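Long-range contacts in ASCH domain-containing protein (Pyrococcus horikoshii, PDB 2Z0T), which is of unknown function but, as an ASCH-domain protein of the PUA-like clan, probably binds RNA: residues Met1-Gly6 / Arg32-Gly37; Glu10-Ile15 / Gly45-Lys50; Lys20-Arg25 / Glu70-Gly75; Val49-Ile54 / Val101-Glu106. One frame throughout, in Å; residues are numbered along the deposited sequence.

Contact 1. Residues Met1-Gly6 / Arg32-Gly37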
loop_
_atom_site.group_PDB
_atom_site.type_symbol
_atom_site.label_atom_id
_atom_site.label_comp_id
_atom_site.label_asym_id
_atom_site.label_seq_id
_atom_site.Cartn_x
_atom_site.Cartn_y
_atom_site.Cartn_z
ATOM N N MET A 1 15.938 -8.060 0.612
ATOM C CA MET A 1 15.077 -8.773 1.600
ATOM C C MET A 1 13.722 -9.112 0.988
ATOM O O MET A 1 13.262 -8.436 0.068
ATOM C CB MET A 1 14.858 -7.899 2.836
ATOM C CG MET A 1 16.124 -7.530 3.591
ATOM S SD MET A 1 16.928 -8.960 4.331
ATOM C CE MET A 1 15.867 -9.250 5.747
ATOM N N LYS A 2 13.092 -10.169 1.495
ATOM C CA LYS A 2 11.774 -10.586 1.024
ATOM C C LYS A 2 10.819 -10.480 2.204
ATOM O O LYS A 2 11.060 -11.066 3.262
ATOM C CB LYS A 2 11.802 -12.031 0.518
ATOM C CG LYS A 2 12.668 -12.248 -0.705
ATOM C CD LYS A 2 12.661 -13.709 -1.130
ATOM C CE LYS A 2 13.541 -13.935 -2.348
ATOM N NZ LYS A 2 13.592 -15.372 -2.736
ATOM N N TRP A 3 9.740 -9.732 2.024
ATOM C CA TRP A 3 8.766 -9.540 3.091
ATOM C C TRP A 3 7.428 -10.180 2.764
ATOM O O TRP A 3 7.011 -10.207 1.612
ATOM C CB TRP A 3 8.557 -8.052 3.345
ATOM C CG TRP A 3 9.836 -7.309 3.504
ATOM C CD1 TRP A 3 10.439 -6.506 2.581
ATOM C CD2 TRP A 3 10.695 -7.329 4.647
ATOM N NE1 TRP A 3 11.627 -6.023 3.080
ATOM C CE2 TRP A 3 11.808 -6.513 4.346
ATOM C CE3 TRP A 3 10.635 -7.959 5.899
ATOM C CZ2 TRP A 3 12.855 -6.310 5.252
ATOM C CZ3 TRP A 3 11.676 -7.758 6.799
ATOM C CH2 TRP A 3 12.772 -6.938 6.469
ATOM N N GLU A 4 6.758 -10.687 3.789
ATOM C CA GLU A 4 5.457 -11.314 3.607
ATOM C C GLU A 4 4.373 -10.483 4.270
ATOM O O GLU A 4 4.540 -10.018 5.394
ATOM C CB GLU A 4 5.436 -12.708 4.234
ATOM C CG GLU A 4 6.379 -13.710 3.616
ATOM C CD GLU A 4 6.338 -15.041 4.343
ATOM O OE1 GLU A 4 5.233 -15.613 4.466
ATOM O OE2 GLU A 4 7.404 -15.511 4.789
ATOM N N MET A 5 3.266 -10.284 3.567
ATOM C CA MET A 5 2.146 -9.557 4.135
ATOM C C MET A 5 0.856 -9.908 3.410
ATOM O O MET A 5 0.866 -10.309 2.242
ATOM C CB MET A 5 2.402 -8.034 4.153
ATOM C CG MET A 5 2.784 -7.365 2.847
ATOM S SD MET A 5 3.226 -5.595 3.112
ATOM C CE MET A 5 4.989 -5.694 3.320
ATOM N N GLY A 6 -0.252 -9.798 4.130
ATOM C CA GLY A 6 -1.539 -10.124 3.553
ATOM C C GLY A 6 -2.034 -9.059 2.599
ATOM O O GLY A 6 -1.607 -7.905 2.658
ATOM N N ARG A 32 8.832 -0.391 8.402
ATOM C CA ARG A 32 10.007 0.468 8.544
ATOM C C ARG A 32 11.344 -0.181 8.199
ATOM O O ARG A 32 12.400 0.412 8.407
ATOM C CB ARG A 32 10.059 1.040 9.966
ATOM C CG ARG A 32 8.938 2.033 10.231
ATOM C CD ARG A 32 8.911 2.548 11.656
ATOM N NE ARG A 32 7.889 3.579 11.806
ATOM C CZ ARG A 32 7.732 4.334 12.888
ATOM N NH1 ARG A 32 8.533 4.177 13.934
ATOM N NH2 ARG A 32 6.781 5.258 12.916
ATOM N N GLN A 33 11.308 -1.389 7.658
ATOM C CA GLN A 33 12.546 -2.066 7.304
ATOM C C GLN A 33 12.591 -2.407 5.825
ATOM O O GLN A 33 13.474 -3.133 5.371
ATOM C CB GLN A 33 12.709 -3.326 8.153
ATOM C CG GLN A 33 11.531 -4.272 8.120
ATOM C CD GLN A 33 11.581 -5.292 9.245
ATOM O OE1 GLN A 33 12.591 -5.967 9.443
ATOM N NE2 GLN A 33 10.486 -5.410 9.983
ATOM N N ILE A 34 11.640 -1.859 5.078
ATOM C CA ILE A 34 11.543 -2.105 3.642
ATOM C C ILE A 34 12.227 -1.008 2.835
ATOM O O ILE A 34 12.120 0.174 3.158
ATOM C CB ILE A 34 10.064 -2.187 3.211
ATOM C CG1 ILE A 34 9.357 -3.286 4.009
ATOM C CG2 ILE A 34 9.967 -2.444 1.709
ATOM C CD1 ILE A 34 7.876 -3.432 3.670
ATOM N N LYS A 35 12.937 -1.401 1.783
ATOM C CA LYS A 35 13.620 -0.433 0.937
ATOM C C LYS A 35 13.550 -0.870 -0.521
ATOM O O LYS A 35 13.343 -2.049 -0.809
ATOM C CB LYS A 35 15.083 -0.291 1.368
ATOM C CG LYS A 35 15.914 -1.566 1.242
ATOM C CD LYS A 35 17.324 -1.343 1.773
ATOM C CE LYS A 35 18.168 -2.600 1.667
ATOM N NZ LYS A 35 17.573 -3.725 2.439
ATOM N N PRO A 36 13.698 0.081 -1.460
ATOM C CA PRO A 36 13.648 -0.270 -2.879
ATOM C C PRO A 36 14.646 -1.395 -3.147
ATOM O O PRO A 36 15.767 -1.374 -2.635
ATOM C CB PRO A 36 14.029 1.040 -3.569
ATOM C CG PRO A 36 13.432 2.063 -2.661
ATOM C CD PRO A 36 13.829 1.539 -1.287
ATOM N N GLY A 37 14.229 -2.380 -3.934
ATOM C CA GLY A 37 15.097 -3.508 -4.224
ATOM C C GLY A 37 14.588 -4.753 -3.519
ATOM O O GLY A 37 14.895 -5.877 -3.920
HETATM O O HOH W 1 15.764 -8.194 -2.772
#
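The indole of Trp3 lies against the loop at Gln33 and Ile34, and this is the tight part of the contact. Ile34 CG1 sits over the five-membered ring, 3.8 Å from its centroid and 18° off the ring normal, a CH-pi contact. On the same face, Gln33 CG makes a second CH-pi contact over the six-membered ring. The Gln33 amide is turned 51° from the indole plane, and its OE1 comes within 3.1 Å of Trp3 CH2. Deeper in, Met5 CE meets Ile34 CD1 at 3.7 Å, tip to tip. The bend of the methionine chain at chi3 (93°) brings its methyl group there. Strand 2-5 is an outermost strand of the mixed sheet of this ASCH domain, and the loop before strand 39-42 folds over its side chains. Asp38, next along that loop, takes the Trp3 NE1 hydrogen bond and probably helps fix how the ring is turned. The other end is loose and exposed. Met1 CG is 4.2 Å from Lys35 NZ. A water between Met1 N and Gly37 O donates to Gly37 O at 2.7 Å and accepts a weak bond from Met1 N, which also bonds to Asp38.

Contact 2. Residues Glu10-Ile15 / Gly45-Lys50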
loop_
_atom_site.group_PDB
_atom_site.type_symbol
_atom_site.label_atom_id
_atom_site.label_comp_id
_atom_site.label_asym_id
_atom_site.label_seq_id
_atom_site.Cartn_x
_atom_site.Cartn_y
_atom_site.Cartn_z
ATOM N N GLU A 10 -9.243 -8.461 -4.114
ATOM C CA GLU A 10 -9.504 -7.435 -5.117
ATOM C C GLU A 10 -8.261 -6.645 -5.497
ATOM O O GLU A 10 -8.139 -6.186 -6.631
ATOM C CB GLU A 10 -10.611 -6.472 -4.655
ATOM C CG GLU A 10 -10.217 -5.486 -3.565
ATOM C CD GLU A 10 -11.205 -4.331 -3.442
ATOM O OE1 GLU A 10 -11.370 -3.576 -4.425
ATOM O OE2 GLU A 10 -11.819 -4.175 -2.366
ATOM N N TYR A 11 -7.335 -6.493 -4.558
ATOM C CA TYR A 11 -6.113 -5.747 -4.834
ATOM C C TYR A 11 -5.089 -6.582 -5.587
ATOM O O TYR A 11 -4.293 -6.050 -6.359
ATOM C CB TYR A 11 -5.515 -5.214 -3.531
ATOM C CG TYR A 11 -6.438 -4.252 -2.833
ATOM C CD1 TYR A 11 -6.972 -3.155 -3.515
ATOM C CD2 TYR A 11 -6.807 -4.445 -1.503
ATOM C CE1 TYR A 11 -7.853 -2.278 -2.888
ATOM C CE2 TYR A 11 -7.689 -3.572 -0.867
ATOM C CZ TYR A 11 -8.208 -2.493 -1.567
ATOM O OH TYR A 11 -9.089 -1.639 -0.946
ATOM N N ILE A 12 -5.113 -7.892 -5.371
ATOM C CA ILE A 12 -4.185 -8.776 -6.062
ATOM C C ILE A 12 -4.386 -8.639 -7.568
ATOM O O ILE A 12 -3.423 -8.519 -8.325
ATOM C CB ILE A 12 -4.397 -10.254 -5.644
ATOM C CG1 ILE A 12 -4.037 -10.425 -4.166
ATOM C CG2 ILE A 12 -3.543 -11.177 -6.511
ATOM C CD1 ILE A 12 -4.228 -11.834 -3.633
ATOM N N GLU A 13 -5.646 -8.637 -7.993
ATOM C CA GLU A 13 -5.973 -8.520 -9.406
ATOM C C GLU A 13 -5.595 -7.157 -9.989
ATOM O O GLU A 13 -5.042 -7.082 -11.088
ATOM C CB GLU A 13 -7.468 -8.772 -9.621
ATOM C CG GLU A 13 -7.893 -8.705 -11.080
ATOM C CD GLU A 13 -9.375 -8.941 -11.270
ATOM O OE1 GLU A 13 -10.180 -8.211 -10.650
ATOM O OE2 GLU A 13 -9.739 -9.854 -12.044
ATOM N N LEU A 14 -5.892 -6.091 -9.252
ATOM C CA LEU A 14 -5.592 -4.733 -9.705
ATOM C C LEU A 14 -4.099 -4.491 -9.883
ATOM O O LEU A 14 -3.683 -3.756 -10.779
ATOM C CB LEU A 14 -6.176 -3.713 -8.725
ATOM C CG LEU A 14 -7.704 -3.619 -8.744
ATOM C CD1 LEU A 14 -8.195 -2.815 -7.557
ATOM C CD2 LEU A 14 -8.151 -2.981 -10.054
ATOM N N ILE A 15 -3.293 -5.105 -9.023
ATOM C CA ILE A 15 -1.847 -4.963 -9.117
ATOM C C ILE A 15 -1.333 -5.741 -10.328
ATOM O O ILE A 15 -0.507 -5.243 -11.089
ATOM C CB ILE A 15 -1.154 -5.477 -7.838
ATOM C CG1 ILE A 15 -1.553 -4.591 -6.651
ATOM C CG2 ILE A 15 0.358 -5.480 -8.024
ATOM C CD1 ILE A 15 -0.967 -5.037 -5.319
ATOM N N GLY A 45 1.802 -16.068 -1.253
ATOM C CA GLY A 45 2.295 -16.423 -2.570
ATOM C C GLY A 45 1.381 -16.173 -3.754
ATOM O O GLY A 45 1.736 -16.501 -4.886
ATOM N N LYS A 46 0.208 -15.597 -3.517
ATOM C CA LYS A 46 -0.712 -15.319 -4.612
ATOM C C LYS A 46 -0.166 -14.240 -5.544
ATOM O O LYS A 46 -0.598 -14.118 -6.692
ATOM C CB LYS A 46 -2.078 -14.906 -4.065
ATOM C CG LYS A 46 -2.842 -16.063 -3.443
ATOM C CD LYS A 46 -4.215 -15.651 -2.957
ATOM C CE LYS A 46 -4.997 -16.869 -2.477
ATOM N NZ LYS A 46 -6.336 -16.501 -1.948
ATOM N N LEU A 47 0.796 -13.469 -5.050
ATOM C CA LEU A 47 1.400 -12.406 -5.845
ATOM C C LEU A 47 2.733 -11.968 -5.253
ATOM O O LEU A 47 2.871 -11.845 -4.037
ATOM C CB LEU A 47 0.458 -11.201 -5.921
ATOM C CG LEU A 47 1.038 -9.924 -6.541
ATOM C CD1 LEU A 47 1.326 -10.136 -8.025
ATOM C CD2 LEU A 47 0.055 -8.787 -6.336
ATOM N N LYS A 48 3.711 -11.746 -6.123
ATOM C CA LYS A 48 5.035 -11.304 -5.709
ATOM C C LYS A 48 5.316 -9.994 -6.431
ATOM O O LYS A 48 5.040 -9.869 -7.620
ATOM C CB LYS A 48 6.091 -12.340 -6.100
ATOM C CG LYS A 48 7.485 -12.020 -5.596
ATOM C CD LYS A 48 8.536 -12.923 -6.230
ATOM C CE LYS A 48 8.255 -14.394 -5.974
ATOM N NZ LYS A 48 9.326 -15.252 -6.557
ATOM N N VAL A 49 5.850 -9.012 -5.713
ATOM C CA VAL A 49 6.151 -7.728 -6.330
ATOM C C VAL A 49 7.521 -7.221 -5.922
ATOM O O VAL A 49 8.058 -7.610 -4.887
ATOM C CB VAL A 49 5.109 -6.645 -5.943
ATOM C CG1 VAL A 49 3.716 -7.074 -6.386
ATOM C CG2 VAL A 49 5.147 -6.397 -4.436
ATOM N N LYS A 50 8.081 -6.356 -6.759
ATOM C CA LYS A 50 9.372 -5.740 -6.487
ATOM C C LYS A 50 9.072 -4.352 -5.933
ATOM O O LYS A 50 8.159 -3.681 -6.416
ATOM C CB LYS A 50 10.185 -5.608 -7.778
ATOM C CG LYS A 50 11.410 -4.709 -7.653
ATOM C CD LYS A 50 12.498 -5.303 -6.759
ATOM C CE LYS A 50 13.229 -6.439 -7.460
ATOM N NZ LYS A 50 14.432 -6.875 -6.697
#
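Ile12 and Ile15, one turn apart on helix 10-15, pack against Lys46, Leu47 and Val49, and no hydrogen bond joins the two segments. The branched apolar side chains do most of the work. Ile15 CG2 touches Leu47 CD2 at 3.7 Å, the two side chains crossing at a slant. The same methyl reaches Val49 CG1 at 4.1 Å. Leu47 CG stands opposite its backbone N (chi1 171°), and chi2 near 67° carries CD2 to Ile15. Ile12 uses both of its branches: CG2 passes alongside Leu47 CB at 4.0 Å, and CD1 meets the lysine. With an alanine here, Leu47 CB and the Lys46 chain would probably lose their apolar cover from the helix, and a gap would be likely to open between helix and strand.

The second kind of contact is with an aliphatic lysine chain. Lys46 CB lies 3.8 Å from Ile12 CD1, and its extended chain runs across the isoleucine at about a right angle. The charged end leads away from the helix. Lys46 and Leu47 both face Phe42, a classic beta bulge at the start of strand 47-57.

The helix crosses strand 47-50 at 51°, with 9.8 Å between the axes, and lies on one face of the sheet. Lys16 NZ, at the end of helix 9-16, bonds to Lys46 O. Val49 also touches Phe42 of strand 39-42. Ile15 also touches Ile105 and Pro107, so the helix lies across the start of strand 47-57 and the end of strand 100-107.

Contact 3. Residues Lys20-Arg25 / Glu70-Gly75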
loop_
_atom_site.group_PDB
_atom_site.type_symbol
_atom_site.label_atom_id
_atom_site.label_comp_id
_atom_site.label_asym_id
_atom_site.label_seq_id
_atom_site.Cartn_x
_atom_site.Cartn_y
_atom_site.Cartn_z
ATOM N N LYS A 20 -3.254 -0.868 -9.946
ATOM C CA LYS A 20 -2.810 -0.516 -8.600
ATOM C C LYS A 20 -1.284 -0.602 -8.605
ATOM O O LYS A 20 -0.713 -1.692 -8.607
ATOM C CB LYS A 20 -3.410 -1.484 -7.576
ATOM C CG LYS A 20 -2.978 -1.240 -6.138
ATOM C CD LYS A 20 -3.838 -2.050 -5.174
ATOM C CE LYS A 20 -3.280 -2.039 -3.756
ATOM N NZ LYS A 20 -3.155 -0.670 -3.177
ATOM N N LYS A 21 -0.630 0.556 -8.618
ATOM C CA LYS A 21 0.827 0.606 -8.656
ATOM C C LYS A 21 1.441 0.966 -7.312
ATOM O O LYS A 21 2.663 0.966 -7.160
ATOM C CB LYS A 21 1.282 1.628 -9.702
ATOM C CG LYS A 21 0.752 1.365 -11.108
ATOM C CD LYS A 21 1.217 2.435 -12.090
ATOM C CE LYS A 21 2.738 2.446 -12.227
ATOM N NZ LYS A 21 3.265 1.134 -12.700
ATOM N N ILE A 22 0.584 1.271 -6.344
ATOM C CA ILE A 22 1.016 1.664 -5.012
ATOM C C ILE A 22 0.279 0.866 -3.946
ATOM O O ILE A 22 -0.924 0.632 -4.061
ATOM C CB ILE A 22 0.706 3.161 -4.754
ATOM C CG1 ILE A 22 1.363 4.032 -5.827
ATOM C CG2 ILE A 22 1.161 3.558 -3.349
ATOM C CD1 ILE A 22 2.881 3.955 -5.850
ATOM N N GLU A 23 1.001 0.444 -2.912
ATOM C CA GLU A 23 0.374 -0.266 -1.808
ATOM C C GLU A 23 0.546 0.619 -0.581
ATOM O O GLU A 23 1.668 0.917 -0.174
ATOM C CB GLU A 23 1.027 -1.624 -1.555
ATOM C CG GLU A 23 0.555 -2.311 -0.260
ATOM C CD GLU A 23 -0.950 -2.573 -0.217
ATOM O OE1 GLU A 23 -1.648 -2.269 -1.206
ATOM O OE2 GLU A 23 -1.437 -3.089 0.813
ATOM N N GLY A 24 -0.574 1.051 -0.014
ATOM C CA GLY A 24 -0.527 1.894 1.165
ATOM C C GLY A 24 -0.621 1.047 2.416
ATOM O O GLY A 24 -1.423 0.115 2.478
ATOM N N ARG A 25 0.199 1.374 3.409
ATOM C CA ARG A 25 0.242 0.649 4.673
ATOM C C ARG A 25 0.588 1.618 5.792
ATOM O O ARG A 25 0.991 2.753 5.540
ATOM C CB ARG A 25 1.344 -0.414 4.632
ATOM C CG ARG A 25 1.121 -1.524 3.640
ATOM C CD ARG A 25 0.301 -2.635 4.248
ATOM N NE ARG A 25 -0.213 -3.514 3.207
ATOM C CZ ARG A 25 -0.523 -4.790 3.390
ATOM N NH1 ARG A 25 -0.367 -5.352 4.582
ATOM N NH2 ARG A 25 -0.987 -5.499 2.372
ATOM N N GLU A 70 -6.412 6.930 -7.804
ATOM C CA GLU A 70 -6.595 5.913 -8.831
ATOM C C GLU A 70 -5.439 4.912 -8.879
ATOM O O GLU A 70 -5.627 3.754 -9.259
ATOM C CB GLU A 70 -6.769 6.573 -10.202
ATOM C CG GLU A 70 -7.036 5.589 -11.330
ATOM C CD GLU A 70 -8.110 4.572 -10.976
ATOM O OE1 GLU A 70 -9.199 4.983 -10.519
ATOM O OE2 GLU A 70 -7.863 3.359 -11.160
ATOM N N ASN A 71 -4.252 5.358 -8.485
ATOM C CA ASN A 71 -3.074 4.497 -8.493
ATOM C C ASN A 71 -2.954 3.656 -7.226
ATOM O O ASN A 71 -2.183 2.695 -7.181
ATOM C CB ASN A 71 -1.809 5.342 -8.653
ATOM C CG ASN A 71 -1.820 6.162 -9.921
ATOM O OD1 ASN A 71 -1.979 5.625 -11.016
ATOM N ND2 ASN A 71 -1.652 7.473 -9.784
ATOM N N VAL A 72 -3.721 4.016 -6.202
ATOM C CA VAL A 72 -3.670 3.302 -4.932
ATOM C C VAL A 72 -4.908 2.438 -4.706
ATOM O O VAL A 72 -4.802 1.260 -4.356
ATOM C CB VAL A 72 -3.529 4.286 -3.759
ATOM C CG1 VAL A 72 -3.240 3.523 -2.475
ATOM C CG2 VAL A 72 -2.412 5.291 -4.052
ATOM N N LEU A 73 -6.078 3.033 -4.911
ATOM C CA LEU A 73 -7.349 2.340 -4.735
ATOM C C LEU A 73 -8.198 2.540 -5.988
ATOM O O LEU A 73 -9.127 3.347 -5.998
ATOM C CB LEU A 73 -8.083 2.904 -3.514
ATOM C CG LEU A 73 -7.307 2.888 -2.196
ATOM C CD1 LEU A 73 -8.102 3.621 -1.136
ATOM C CD2 LEU A 73 -7.026 1.448 -1.769
ATOM N N PRO A 74 -7.879 1.811 -7.066
ATOM C CA PRO A 74 -8.615 1.915 -8.328
ATOM C C PRO A 74 -10.126 1.803 -8.138
ATOM O O PRO A 74 -10.606 0.893 -7.466
ATOM C CB PRO A 74 -8.048 0.761 -9.149
ATOM C CG PRO A 74 -6.632 0.683 -8.669
ATOM C CD PRO A 74 -6.795 0.816 -7.175
ATOM N N GLY A 75 -10.867 2.739 -8.721
ATOM C CA GLY A 75 -12.314 2.701 -8.606
ATOM C C GLY A 75 -12.896 3.637 -7.564
ATOM O O GLY A 75 -14.031 4.094 -7.708
#
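Asn71 O receives two backbone N-H groups where the short, weakly bonded helix at 70-72 meets edge strand 22-26 of the ASCH-domain sheet, beside a salt-bridge network of Lys20, Glu23 and Arg25. Lys21 N bonds to Asn71 O at 3.0 Å in the carbonyl plane, and Ile22 N at 3.2 Å, tilted 26° from that plane. Lys20 NZ donates to the next carbonyl, Val72 O, at 2.8 Å. Beside these polar bonds, Val72 CG2 packs on Ile22 CB at 3.8 Å, and the ring of Pro74 lies against the start of the Lys20 chain.

The buried ammonium of Lys20 is held from several sides. Its chain runs extended and bends only at chi4 (59°), which turns NZ toward strand 22-26. There it also bonds to Ile22 O at 2.7 Å and makes a weaker hydrogen bond, within a salt bridge, to Glu23 OE1. Tyr11 of helix 9-16 adds a cation-pi contact.

Further out, Arg25 positions Glu23 and is itself bonded to Gly6 O. It grips the carboxylate side-on with two nitrogens, both on one oxygen. Arg25 NE reaches the anti lone pair of Glu23 OE2 at 2.7 Å, and Arg25 NH2 meets the same OE2 at 2.9 Å, 35° out of the carboxylate plane.

Contact 4. Residues Val49-Ile54 / Val101-Glu106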
loop_
_atom_site.group_PDB
_atom_site.type_symbol
_atom_site.label_atom_id
_atom_site.label_comp_id
_atom_site.label_asym_id
_atom_site.label_seq_id
_atom_site.Cartn_x
_atom_site.Cartn_y
_atom_site.Cartn_z
ATOM N N VAL A 49 5.850 -9.012 -5.713
ATOM C CA VAL A 49 6.151 -7.728 -6.330
ATOM C C VAL A 49 7.521 -7.221 -5.922
ATOM O O VAL A 49 8.058 -7.610 -4.887
ATOM C CB VAL A 49 5.109 -6.645 -5.943
ATOM C CG1 VAL A 49 3.716 -7.074 -6.386
ATOM C CG2 VAL A 49 5.147 -6.397 -4.436
ATOM N N LYS A 50 8.081 -6.356 -6.759
ATOM C CA LYS A 50 9.372 -5.740 -6.487
ATOM C C LYS A 50 9.072 -4.352 -5.933
ATOM O O LYS A 50 8.159 -3.681 -6.416
ATOM C CB LYS A 50 10.185 -5.608 -7.778
ATOM C CG LYS A 50 11.410 -4.709 -7.653
ATOM C CD LYS A 50 12.498 -5.303 -6.759
ATOM C CE LYS A 50 13.229 -6.439 -7.460
ATOM N NZ LYS A 50 14.432 -6.875 -6.697
ATOM N N VAL A 51 9.813 -3.939 -4.909
ATOM C CA VAL A 51 9.629 -2.614 -4.315
ATOM C C VAL A 51 10.480 -1.638 -5.115
ATOM O O VAL A 51 11.705 -1.779 -5.177
ATOM C CB VAL A 51 10.085 -2.583 -2.841
ATOM C CG1 VAL A 51 9.955 -1.163 -2.279
ATOM C CG2 VAL A 51 9.248 -3.551 -2.018
ATOM N N LYS A 52 9.828 -0.655 -5.731
ATOM C CA LYS A 52 10.522 0.333 -6.550
ATOM C C LYS A 52 10.701 1.677 -5.851
ATOM O O LYS A 52 11.563 2.466 -6.239
ATOM C CB LYS A 52 9.761 0.553 -7.861
ATOM C CG LYS A 52 9.363 -0.729 -8.589
ATOM C CD LYS A 52 10.560 -1.567 -8.991
ATOM C CE LYS A 52 11.405 -0.878 -10.044
ATOM N NZ LYS A 52 12.500 -1.768 -10.533
ATOM N N GLY A 53 9.888 1.938 -4.828
ATOM C CA GLY A 53 9.989 3.202 -4.119
ATOM C C GLY A 53 9.270 3.202 -2.784
ATOM O O GLY A 53 8.355 2.405 -2.565
ATOM N N ILE A 54 9.693 4.097 -1.895
ATOM C CA ILE A 54 9.107 4.233 -0.563
ATOM C C ILE A 54 8.911 5.717 -0.251
ATOM O O ILE A 54 9.877 6.483 -0.232
ATOM C CB ILE A 54 10.033 3.616 0.532
ATOM C CG1 ILE A 54 10.129 2.095 0.363
ATOM C CG2 ILE A 54 9.517 3.974 1.924
ATOM C CD1 ILE A 54 8.849 1.350 0.696
ATOM N N VAL A 101 2.806 4.809 4.804
ATOM C CA VAL A 101 3.796 4.617 3.757
ATOM C C VAL A 101 3.186 4.174 2.431
ATOM O O VAL A 101 2.276 3.342 2.391
ATOM C CB VAL A 101 4.877 3.592 4.196
ATOM C CG1 VAL A 101 4.238 2.246 4.493
ATOM C CG2 VAL A 101 5.941 3.453 3.109
ATOM N N ALA A 102 3.672 4.774 1.348
ATOM C CA ALA A 102 3.230 4.425 0.008
ATOM C C ALA A 102 4.365 3.586 -0.576
ATOM O O ALA A 102 5.471 4.085 -0.782
ATOM C CB ALA A 102 3.016 5.680 -0.834
ATOM N N ILE A 103 4.098 2.310 -0.816
ATOM C CA ILE A 103 5.110 1.415 -1.369
ATOM C C ILE A 103 4.888 1.285 -2.873
ATOM O O ILE A 103 3.879 0.729 -3.306
ATOM C CB ILE A 103 5.016 0.013 -0.718
ATOM C CG1 ILE A 103 5.032 0.148 0.809
ATOM C CG2 ILE A 103 6.162 -0.863 -1.191
ATOM C CD1 ILE A 103 4.787 -1.154 1.537
ATOM N N GLU A 104 5.817 1.812 -3.666
ATOM C CA GLU A 104 5.705 1.737 -5.121
ATOM C C GLU A 104 6.075 0.312 -5.503
ATOM O O GLU A 104 7.182 -0.140 -5.215
ATOM C CB GLU A 104 6.661 2.723 -5.793
ATOM C CG GLU A 104 6.413 2.888 -7.290
ATOM C CD GLU A 104 7.438 3.789 -7.953
ATOM O OE1 GLU A 104 7.861 4.772 -7.311
ATOM O OE2 GLU A 104 7.813 3.522 -9.118
ATOM N N ILE A 105 5.150 -0.387 -6.149
ATOM C CA ILE A 105 5.375 -1.784 -6.506
ATOM C C ILE A 105 5.213 -2.142 -7.979
ATOM O O ILE A 105 4.508 -1.464 -8.732
ATOM C CB ILE A 105 4.441 -2.690 -5.682
ATOM C CG1 ILE A 105 2.986 -2.261 -5.900
ATOM C CG2 ILE A 105 4.799 -2.594 -4.204
ATOM C CD1 ILE A 105 1.967 -3.122 -5.186
ATOM N N GLU A 106 5.872 -3.233 -8.362
ATOM C CA GLU A 106 5.846 -3.746 -9.729
ATOM C C GLU A 106 5.676 -5.264 -9.644
ATOM O O GLU A 106 6.487 -5.950 -9.025
ATOM C CB GLU A 106 7.168 -3.409 -10.419
ATOM C CG GLU A 106 7.262 -3.788 -11.879
ATOM C CD GLU A 106 8.649 -3.521 -12.440
ATOM O OE1 GLU A 106 9.564 -4.337 -12.195
ATOM O OE2 GLU A 106 8.827 -2.484 -13.113
#
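An antiparallel pair of neighbouring strands with a classic beta bulge joins Val49-Ile54 to Val101-Glu106 within the mixed sheet. Lys50 and Glu106 form a hydrogen-bonded pair: Lys50 N gives a nearly straight bond to Glu106 O (2.8 Å, 168°), and Glu106 N returns one to Lys50 O. At the bulge, Lys52 and Gly53 both face Glu104. Glu104 O takes a 2.7 Å bond from Lys52 N and a weak one from Gly53 N. Glu104 N then donates to Gly53 O at 2.8 Å, from above the carbonyl plane.

On one face the contacts are apolar. Val49 CG2 meets Ile105 CG2 at 3.8 Å, and Ile54 CG2 meets Val101 CG2 at the same distance. Ile103 CG2 touches both Val51 CG1 and Ile54 CD1, 4.0 Å from each.

The face with Lys50, Glu104 and Glu106 carries the charges. A chi1 of -169° carries the extended Glu104 chain out past the bulge, and its OE2 lies 3.8 Å from Lys52 CB. Its OE1 pairs with Arg55. With an alanine in its place, Arg55 would probably be left without its carboxylate mate and Lys52 CB would lose its cover. Lys52 NZ and Glu106 OE1 stay 4.2 Å apart, too far for a salt bridge. Backbone bonds and the apolar face therefore join the strands. The Glu104-Arg55 salt bridge adds a link across the same two strands, while Lys52 and Glu106 probably attract each other only weakly.

How the contacts relate
All four contacts reach the same sheet. Contact 4 joins two neighbouring strands in its interior. Contact 2 lays a helix on the face that carries Val49 and Ile105, and shares Val49 and Lys50 with contact 4. Contact 3 works at the edge strand 22-26, whose backbone bonds to strand 100-107 of contact 4. Contact 1 is at the other edge, its centre about 17 Å from that of contact 3. Contact 2 is the buried one; contacts 1, 3 and 4 are partly buried, and contact 1 has the most exposed residues and lies farthest from the chain's centre. The chemistry differs accordingly: apolar in contact 2, aromatic in contact 1, backbone bonds and a buried lysine in contact 3, backbone bonds in contact 4. Gly37 N bonds to Val51 O between contacts 1 and 4.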